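Local coordinates for protein (R)-specific enoyl-CoA hydratase (Pseudomonas aeruginosa, PDB 5CPG) that probably catalyses the (R)-specific hydration of trans-2-enoyl-CoA to (R)-3-hydroxyacyl-CoA, as a hydratase of the MaoC family with a hotdog fold, at residues Ala69-Val74 and Thr80-Gln85. Residues are numbered along the deposited sequence; the frame is centred on the assembly and turned at random.
With GOL (glycerol), chain C.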
# COMPACT_ATOMS: atom_id res chain seq x y z
N ALA A 69 7.32 -4.56 1.41
CA ALA A 69 8.36 -5.33 0.68
C ALA A 69 9.63 -5.46 1.55
O ALA A 69 10.32 -6.49 1.51
CB ALA A 69 8.68 -4.66 -0.67
N ALA A 70 9.94 -4.42 2.34
CA ALA A 70 11.11 -4.50 3.24
C ALA A 70 10.91 -5.62 4.22
O ALA A 70 11.82 -6.39 4.50
CB ALA A 70 11.30 -3.19 3.99
N ILE A 71 9.71 -5.73 4.76
CA ILE A 71 9.46 -6.75 5.78
C ILE A 71 9.51 -8.13 5.13
O ILE A 71 10.15 -9.08 5.61
CB ILE A 71 8.09 -6.51 6.43
CG1 ILE A 71 8.11 -5.19 7.25
CG2 ILE A 71 7.64 -7.75 7.24
CD1 ILE A 71 6.74 -4.89 7.87
N ALA A 72 8.87 -8.24 3.96
CA ALA A 72 8.79 -9.51 3.27
C ALA A 72 10.07 -10.00 2.65
O ALA A 72 10.20 -11.21 2.46
CB ALA A 72 7.71 -9.43 2.18
N THR A 73 10.98 -9.09 2.29
CA THR A 73 12.20 -9.52 1.59
C THR A 73 13.48 -9.30 2.37
O THR A 73 14.52 -9.88 1.97
CB THR A 73 12.36 -8.85 0.19
OG1 THR A 73 12.59 -7.44 0.30
CG2 THR A 73 11.09 -9.08 -0.67
N VAL A 74 13.44 -8.51 3.44
CA VAL A 74 14.70 -8.17 4.15
C VAL A 74 14.62 -8.59 5.61
O VAL A 74 15.42 -9.41 6.03
CB VAL A 74 15.04 -6.68 4.07
CG1 VAL A 74 16.36 -6.41 4.79
CG2 VAL A 74 15.16 -6.23 2.62
N THR A 80 7.44 -14.68 6.46
CA THR A 80 6.71 -13.78 7.34
C THR A 80 5.23 -13.66 6.97
O THR A 80 4.89 -13.61 5.79
CB THR A 80 7.34 -12.40 7.29
OG1 THR A 80 8.72 -12.52 7.63
CG2 THR A 80 6.67 -11.43 8.24
N ILE A 81 4.37 -13.62 7.99
CA ILE A 81 2.95 -13.40 7.82
C ILE A 81 2.61 -11.99 8.32
O ILE A 81 3.01 -11.59 9.40
CB ILE A 81 2.11 -14.43 8.56
CG1 ILE A 81 2.42 -15.82 7.97
CG2 ILE A 81 0.64 -14.14 8.41
CD1 ILE A 81 1.60 -16.92 8.60
N TYR A 82 1.93 -11.22 7.48
CA TYR A 82 1.55 -9.84 7.80
C TYR A 82 0.27 -9.84 8.54
O TYR A 82 -0.74 -10.32 8.02
CB TYR A 82 1.51 -9.06 6.48
CG TYR A 82 1.86 -7.57 6.47
CD1 TYR A 82 2.34 -6.90 7.57
CD2 TYR A 82 1.81 -6.88 5.27
CE1 TYR A 82 2.68 -5.52 7.50
CE2 TYR A 82 2.16 -5.51 5.19
CZ TYR A 82 2.59 -4.86 6.28
OH TYR A 82 2.91 -3.53 6.10
N LEU A 83 0.29 -9.34 9.77
CA LEU A 83 -0.94 -9.31 10.55
C LEU A 83 -1.56 -7.93 10.58
O LEU A 83 -2.77 -7.82 10.59
CB LEU A 83 -0.70 -9.78 11.97
CG LEU A 83 -0.16 -11.20 12.04
CD1 LEU A 83 0.14 -11.50 13.48
CD2 LEU A 83 -1.22 -12.16 11.54
N GLY A 84 -0.74 -6.87 10.67
CA GLY A 84 -1.30 -5.53 10.73
C GLY A 84 -0.25 -4.47 10.43
O GLY A 84 0.97 -4.73 10.57
N GLN A 85 -0.72 -3.28 10.08
CA GLN A 85 0.19 -2.18 9.82
C GLN A 85 -0.48 -0.88 10.16
O GLN A 85 -1.62 -0.61 9.73
CB GLN A 85 0.62 -2.20 8.34
CG GLN A 85 1.44 -1.00 7.89
CD GLN A 85 2.87 -1.08 8.41
OE1 GLN A 85 3.56 -2.05 8.16
NE2 GLN A 85 3.32 -0.04 9.13
C1 GOL C . 6.39 -13.00 2.65
O1 GOL C . 7.66 -13.03 3.29
C2 GOL C . 6.09 -14.22 1.78
O2 GOL C . 7.01 -15.25 2.07
C3 GOL C . 4.69 -14.75 2.11
O3 GOL C . 4.71 -15.16 3.47
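Ile71 reaches from the last turn of helix 62-73 to Thr80, just before strand 81-89, and to Tyr82 within it, and its two branches divide the work. Its CG2 meets the methyl of Thr80, CG2 to CG2 3.9 Å, where the two side chains cross at about a right angle. The longer branch is extended (chi2 177°) and carries CD1 to the Tyr82 ring, coming at it obliquely with Ile71 CD1 4.1 Å from Tyr82 CE1. Thr80 turns OG1 beside its backbone N (chi1 -56°), which leaves CG2 anti to that N and facing Ile71, while OG1 is hydrogen-bonded to the carbonyl of Gly77 in the connecting loop.

Tyr82 is tied at its far end: its OH donates to Gln85 OE1 over 2.6 Å, a short bond in which OE1 lies in the plane of the ring at its edge and the donor is tilted 19° from the carbonyl plane. Gln85 NE2 is held in turn by Thr118 OG1, so the amide that receives the phenol is itself positioned. No hydrogen bond joins the two segments directly. A glycerol, probably from the crystallisation liquor, bridges them instead, donating from O1 to Ala72 O (3.2 Å) and from O3 to Thr80 O (2.8 Å).

Leu83 and Gly84 share Glu134 of strand 127-136 as their backbone partner, a classic beta bulge. Gly84 and Gln85 pair antiparallel with a strand of the second subunit, and Phe89 of that subunit meets the Tyr82 ring. A central helix packed against a curved antiparallel sheet is the hallmark of the hotdog fold; here the sheet also runs on into the second subunit, as in hotdog dimers.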